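O-succinylhomoserine sulfhydrylase (Mycobacterium tuberculosis, PDB 3NDN) probably catalyses the pyridoxal phosphate-dependent formation of L-homocysteine from O-succinyl-L-homoserine and hydrogen sulfide, a step in methionine biosynthesis. Local coordinates at residues 208-213 with 279-284; 64-67 with 73-76; 108-113 with 134-139. All blocks are in the same frame, centred on the assembly; numbering follows the deposited sequence. Where two conformers were deposited one is given.

Interaction 1 of 3, residues 208-213 with 279-284; sequences PLLQQG and IRVQHS
No ring takes part where Leu209 and Leu210 meet Val281; the meeting groups are branched aliphatic chains. The His283 ring, on the helix that carries Val281, has no part in this contact. It meets the ring of His283 of the second subunit, with the planes at about 70°. Across the contact itself, CB of Val281 is directed toward the short, weakly bonded helix that carries the two leucines. Leu209 comes in at an angle. Its CD2 lies 3.6 Å from Val281 CB and 3.9 Å from Val281 CG2. Leu210 approaches end on, with its CG 4.0 Å from Val281 CG1. The two methyls of Val281 are therefore divided between the leucines. The Val281 rotamer sets this up: CG1 stands anti to the backbone N (chi1 174°), and CG2 lies beside the backbone N, anti to the carbonyl carbon. No hydrogen bond joins the segments, so the contact rests on apolar packing. Leu209 also touches Leu277 and Ala278, and Leu210 also touches Asn285. The short helix 207-210 follows strand 198-202 of the central sheet. The arrangement packs it against helix 277-296, which runs on toward the C-terminal sheet, as in fold type I pyridoxal phosphate enzymes of the trans-sulfuration family.

Interaction 2 of 3, residues 64-67 with 73-76; sequences KSFA and YVYS
Ser65 and Phe66 pack on Val74 where helix 59-66 ends and the chain turns back. This is the N-terminal region of a trans-sulfuration enzyme, whose loop reaches the active site of a neighbouring subunit: Tyr75 OH hydrogen-bonds to the pyridoxal phosphate-lysine side chain of the third subunit. The main interaction is CH-pi. Val74 CG1 sits over one face of the Phe66 ring, 4.2 Å from its centroid and 25° off the ring normal. The methyl is displaced toward the rim, on the side of CE1 and CZ. Its distance to Phe66 CE1 is 3.9 Å. With chi1 at 172°, Val74 turns CG1 to the ring and CG2 to the helix backbone. Phe66 also touches Asn358 of the third subunit. The second kind of interaction is van der Waals packing against Ser65. No hydrogen bond crosses between the segments. The Ser65 hydroxyl is engaged within its own helix, where OG hydrogen-bonds to Val61 O, and Ser65 also touches Tyr56 and His72. Val74 CG2 rests 3.9 Å from Ser65 O, while Ser65 CB is 4.4 Å from Val74 CG2.

Interaction 3 of 3, residues 108-113 with 134-139; sequences AVFTSL and FVVCSE
Leu113 of helix 105-114 meets Val136 and Cys137 of helix 131-143. Both helices belong to the alpha/beta pyridoxal phosphate-binding domain and pack on its central sheet. Helix 131-143 is the crossover helix of a beta-alpha-beta unit between the parallel neighbouring strands 122-126 and 147-151. The two helical segments run at 32° to each other, with axes 10.6 Å apart at closest approach. Along Leu113, CB points toward the other helix. CG follows beside the backbone N, anti to the carbonyl carbon (chi1 -68°). The branch ends in CD1, and this methyl makes both contacts. It lies 4.1 Å from Cys137 SG and 4.4 Å from Val136 CG1. Leu113, Val109 and Cys137 also touch Phe171 of strand 169-173, so the helix pair and the sheet share one apolar layer. The same valine methyl, Val136 CG1, also meets Phe110. Phe110 and Val136 also pack on Thr258 and His257 of the third subunit, respectively. The contact is wholly buried, and no hydrogen bond crosses it. The Val136 methyl CG1 lies at the edge of the Phe110 ring, near its plane, 4.3 Å from Phe110 CD1.

In the fold
None of the three contacts has a hydrogen bond across it, and the side-chain packing is mainly apolar, but they differ in place. Interaction 3 is core: every touching residue is buried, and it joins two helices that lie on the central sheet. Interactions 1 and 3 lie on opposite sides of the chain's centre. Interactions 1 and 2 are partly buried; interaction 2 lies farthest from the chain's centre. Interaction 1 sets aliphatic chains against each other where a short helix meets a long one. Interaction 2 uses a methyl over an aromatic face, whereas interaction 3 offers a ring edge. Interactions 2 and 3 both touch the third subunit; helix 277-296 of interaction 1 meets the second.

Interaction 1 of 3, residues 208-213 with 279-284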
# COMPACT_ATOMS: atom_id res chain seq x y z
N PRO A 208 22.21 14.14 5.83
CA PRO A 208 22.78 14.14 7.20
C PRO A 208 24.03 13.28 7.37
O PRO A 208 24.71 13.34 8.41
CB PRO A 208 21.63 13.59 8.07
CG PRO A 208 20.61 13.04 7.14
CD PRO A 208 20.80 13.72 5.81
N LEU A 209 24.37 12.51 6.34
CA LEU A 209 25.53 11.66 6.44
C LEU A 209 26.83 12.41 6.10
O LEU A 209 27.90 12.03 6.57
CB LEU A 209 25.35 10.41 5.58
CG LEU A 209 24.56 9.24 6.19
CD1 LEU A 209 23.20 9.64 6.76
CD2 LEU A 209 24.41 8.17 5.16
N LEU A 210 26.73 13.46 5.29
CA LEU A 210 27.95 14.15 4.80
C LEU A 210 28.19 15.57 5.36
O LEU A 210 29.29 16.09 5.23
CB LEU A 210 28.01 14.16 3.28
CG LEU A 210 27.89 12.82 2.53
CD1 LEU A 210 28.02 13.06 1.04
CD2 LEU A 210 28.92 11.79 3.02
N GLN A 211 27.17 16.17 5.96
CA GLN A 211 27.24 17.55 6.50
C GLN A 211 26.26 17.70 7.67
O GLN A 211 25.06 17.42 7.51
CB GLN A 211 26.90 18.57 5.40
CG GLN A 211 27.01 20.04 5.81
CD GLN A 211 26.97 20.98 4.63
OE1 GLN A 211 27.99 21.53 4.22
NE2 GLN A 211 25.78 21.18 4.06
N GLN A 212 26.76 18.13 8.83
CA GLN A 212 25.92 18.24 10.04
C GLN A 212 25.86 19.65 10.65
O GLN A 212 26.83 20.14 11.23
CB GLN A 212 26.33 17.18 11.08
CG GLN A 212 25.88 15.78 10.67
CD GLN A 212 26.07 14.74 11.75
OE1 GLN A 212 27.21 14.38 12.07
NE2 GLN A 212 24.96 14.24 12.31
N GLY A 213 24.70 20.30 10.51
CA GLY A 213 24.56 21.70 10.89
C GLY A 213 24.42 22.04 12.37
O GLY A 213 24.85 23.11 12.80
N ILE A 279 24.59 3.01 3.93
CA ILE A 279 25.29 2.27 2.86
C ILE A 279 25.01 2.79 1.43
O ILE A 279 25.92 2.78 0.58
CB ILE A 279 25.12 0.72 2.94
CG1 ILE A 279 23.64 0.30 2.78
CG2 ILE A 279 25.77 0.16 4.24
CD1 ILE A 279 23.47 -1.24 2.58
N ARG A 280 23.78 3.25 1.17
CA ARG A 280 23.44 3.90 -0.12
C ARG A 280 24.25 5.19 -0.38
O ARG A 280 24.86 5.37 -1.47
CB ARG A 280 21.93 4.15 -0.21
CG ARG A 280 21.09 2.87 -0.41
CD ARG A 280 19.61 3.17 -0.69
NE ARG A 280 18.87 3.74 0.45
CZ ARG A 280 18.57 5.04 0.57
NH1 ARG A 280 18.98 5.91 -0.36
NH2 ARG A 280 17.88 5.49 1.61
N VAL A 281 24.29 6.09 0.61
CA VAL A 281 25.09 7.33 0.46
C VAL A 281 26.59 7.03 0.31
O VAL A 281 27.24 7.54 -0.62
CB VAL A 281 24.80 8.38 1.58
CG1 VAL A 281 25.76 9.58 1.46
CG2 VAL A 281 23.37 8.86 1.50
N GLN A 282 27.13 6.16 1.18
CA GLN A 282 28.53 5.68 1.05
C GLN A 282 28.90 5.24 -0.38
O GLN A 282 29.93 5.68 -0.92
CB GLN A 282 28.80 4.54 2.05
CG GLN A 282 30.20 3.93 2.00
CD GLN A 282 30.36 2.71 2.91
OE1 GLN A 282 29.41 2.24 3.54
NE2 GLN A 282 31.58 2.17 2.97
N HIS A 283 28.06 4.40 -1.00
CA HIS A 283 28.38 3.86 -2.32
C HIS A 283 28.23 4.90 -3.44
O HIS A 283 29.11 5.01 -4.33
CB HIS A 283 27.57 2.57 -2.59
CG HIS A 283 28.20 1.34 -2.02
ND1 HIS A 283 28.15 1.01 -0.68
CD2 HIS A 283 28.93 0.36 -2.61
CE1 HIS A 283 28.80 -0.12 -0.47
NE2 HIS A 283 29.29 -0.53 -1.63
N SER A 284 27.15 5.68 -3.41
CA SER A 284 26.93 6.73 -4.43
C SER A 284 27.96 7.89 -4.37
O SER A 284 28.39 8.40 -5.43
CB SER A 284 25.50 7.26 -4.35
OG SER A 284 24.58 6.28 -4.80

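Interaction 2 of 3, residues 64-67 with 73-76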
# COMPACT_ATOMS: atom_id res chain seq x y z
N LYS A 64 -9.75 14.80 28.74
CA LYS A 64 -8.33 14.96 29.10
C LYS A 64 -7.42 14.95 27.87
O LYS A 64 -6.41 15.67 27.82
CB LYS A 64 -7.89 13.86 30.07
CG LYS A 64 -8.50 13.92 31.46
CD LYS A 64 -7.78 12.94 32.40
CE LYS A 64 -8.63 12.58 33.61
NZ LYS A 64 -8.71 13.74 34.55
N SER A 65 -7.76 14.13 26.88
CA SER A 65 -6.98 13.98 25.65
C SER A 65 -6.99 15.26 24.81
O SER A 65 -5.95 15.69 24.29
CB SER A 65 -7.49 12.79 24.82
OG SER A 65 -7.25 11.56 25.49
N PHE A 66 -8.17 15.86 24.67
CA PHE A 66 -8.31 17.15 23.99
C PHE A 66 -7.59 18.30 24.70
O PHE A 66 -6.99 19.16 24.04
CB PHE A 66 -9.78 17.49 23.75
CG PHE A 66 -10.26 17.10 22.39
CD1 PHE A 66 -10.57 15.77 22.09
CD2 PHE A 66 -10.41 18.07 21.40
CE1 PHE A 66 -11.02 15.41 20.81
CE2 PHE A 66 -10.86 17.73 20.13
CZ PHE A 66 -11.17 16.39 19.83
N ALA A 67 -7.62 18.29 26.03
CA ALA A 67 -6.94 19.30 26.85
C ALA A 67 -5.42 19.09 26.91
O ALA A 67 -4.70 19.87 27.53
CB ALA A 67 -7.55 19.35 28.25
N TYR A 73 -3.44 9.69 21.26
CA TYR A 73 -3.56 10.31 19.93
C TYR A 73 -4.97 10.88 19.71
O TYR A 73 -5.93 10.39 20.32
CB TYR A 73 -3.17 9.32 18.82
CG TYR A 73 -1.67 9.13 18.69
CD1 TYR A 73 -0.90 10.01 17.91
CD2 TYR A 73 -1.01 8.06 19.34
CE1 TYR A 73 0.48 9.85 17.79
CE2 TYR A 73 0.38 7.89 19.23
CZ TYR A 73 1.12 8.78 18.44
OH TYR A 73 2.48 8.65 18.30
N VAL A 74 -5.09 11.90 18.85
CA VAL A 74 -6.39 12.60 18.67
C VAL A 74 -6.86 12.68 17.21
O VAL A 74 -8.02 12.39 16.91
CB VAL A 74 -6.37 14.05 19.30
CG1 VAL A 74 -7.63 14.84 18.95
CG2 VAL A 74 -6.20 13.97 20.81
N TYR A 75 -5.97 13.08 16.29
CA TYR A 75 -6.33 13.20 14.89
C TYR A 75 -5.06 13.22 14.04
O TYR A 75 -4.10 13.93 14.38
CB TYR A 75 -7.15 14.49 14.64
CG TYR A 75 -7.87 14.54 13.30
CD1 TYR A 75 -7.47 15.43 12.30
CD2 TYR A 75 -8.97 13.70 13.04
CE1 TYR A 75 -8.14 15.50 11.06
CE2 TYR A 75 -9.65 13.76 11.80
CZ TYR A 75 -9.23 14.65 10.82
OH TYR A 75 -9.89 14.71 9.61
N SER A 76 -5.07 12.45 12.96
CA SER A 76 -3.87 12.23 12.14
C SER A 76 -3.30 13.43 11.38
O SER A 76 -2.12 13.39 10.99
CB SER A 76 -4.07 11.03 11.20
OG SER A 76 -4.03 9.81 11.93

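Interaction 3 of 3, residues 108-113 with 134-139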
# COMPACT_ATOMS: atom_id res chain seq x y z
N ALA A 108 8.02 21.77 4.02
CA ALA A 108 8.96 22.03 5.13
C ALA A 108 9.59 23.43 5.03
O ALA A 108 9.66 24.13 6.03
CB ALA A 108 10.06 20.94 5.22
N VAL A 109 10.05 23.82 3.84
CA VAL A 109 10.64 25.14 3.61
C VAL A 109 9.66 26.29 3.91
O VAL A 109 10.00 27.21 4.67
CB VAL A 109 11.20 25.28 2.15
CG1 VAL A 109 11.69 26.71 1.90
CG2 VAL A 109 12.30 24.27 1.90
N PHE A 110 8.45 26.22 3.34
CA PHE A 110 7.46 27.30 3.53
C PHE A 110 6.99 27.39 4.99
O PHE A 110 6.96 28.49 5.57
CB PHE A 110 6.25 27.18 2.56
CG PHE A 110 5.16 28.16 2.88
CD1 PHE A 110 5.28 29.51 2.52
CD2 PHE A 110 4.04 27.75 3.63
CE1 PHE A 110 4.29 30.43 2.86
CE2 PHE A 110 3.05 28.66 3.97
CZ PHE A 110 3.16 30.01 3.59
N THR A 111 6.65 26.25 5.59
CA THR A 111 6.15 26.24 6.97
C THR A 111 7.23 26.65 7.99
O THR A 111 6.92 27.37 8.95
CB THR A 111 5.46 24.89 7.33
OG1 THR A 111 4.36 24.67 6.44
CG2 THR A 111 4.95 24.87 8.76
N SER A 112 8.48 26.26 7.76
CA SER A 112 9.57 26.61 8.70
C SER A 112 9.81 28.13 8.70
O SER A 112 9.93 28.74 9.78
CB SER A 112 10.85 25.84 8.40
OG SER A 112 11.44 26.22 7.16
N LEU A 113 9.88 28.71 7.50
CA LEU A 113 10.04 30.15 7.32
C LEU A 113 8.81 30.95 7.77
O LEU A 113 8.96 32.01 8.41
CB LEU A 113 10.40 30.49 5.87
CG LEU A 113 11.78 30.04 5.40
CD1 LEU A 113 11.92 30.24 3.89
CD2 LEU A 113 12.91 30.78 6.15
N PHE A 134 13.29 30.00 -4.19
CA PHE A 134 13.43 31.40 -4.58
C PHE A 134 12.06 32.09 -4.70
O PHE A 134 11.89 33.21 -4.21
CB PHE A 134 14.25 31.56 -5.89
CG PHE A 134 14.51 33.01 -6.29
CD1 PHE A 134 15.57 33.73 -5.74
CD2 PHE A 134 13.69 33.65 -7.23
CE1 PHE A 134 15.81 35.07 -6.09
CE2 PHE A 134 13.92 35.00 -7.59
CZ PHE A 134 14.98 35.70 -7.02
N VAL A 135 11.09 31.40 -5.30
CA VAL A 135 9.72 31.93 -5.44
C VAL A 135 9.08 32.20 -4.07
O VAL A 135 8.42 33.22 -3.89
CB VAL A 135 8.80 31.00 -6.29
CG1 VAL A 135 7.34 31.50 -6.26
CG2 VAL A 135 9.30 30.87 -7.72
N VAL A 136 9.30 31.29 -3.12
CA VAL A 136 8.81 31.45 -1.74
C VAL A 136 9.42 32.71 -1.09
O VAL A 136 8.71 33.50 -0.46
CB VAL A 136 9.13 30.18 -0.85
CG1 VAL A 136 9.00 30.49 0.64
CG2 VAL A 136 8.22 29.00 -1.21
N CYS A 137 10.73 32.92 -1.26
CA CYS A 137 11.44 34.02 -0.60
C CYS A 137 11.21 35.39 -1.28
O CYS A 137 11.16 36.43 -0.60
CB CYS A 137 12.94 33.72 -0.49
SG CYS A 137 13.41 32.34 0.65
N SER A 138 11.08 35.40 -2.60
CA SER A 138 10.99 36.65 -3.36
C SER A 138 9.56 37.12 -3.63
O SER A 138 9.33 38.34 -3.75
CB SER A 138 11.77 36.54 -4.69
OG SER A 138 11.10 35.69 -5.60
N GLU A 139 8.60 36.19 -3.74
CA GLU A 139 7.23 36.55 -4.15
C GLU A 139 6.13 36.21 -3.14
O GLU A 139 5.29 37.06 -2.83
CB GLU A 139 6.89 35.93 -5.51
CG GLU A 139 7.79 36.39 -6.67
CD GLU A 139 7.48 35.64 -7.97
OE1 GLU A 139 6.33 35.20 -8.16
OE2 GLU A 139 8.40 35.50 -8.81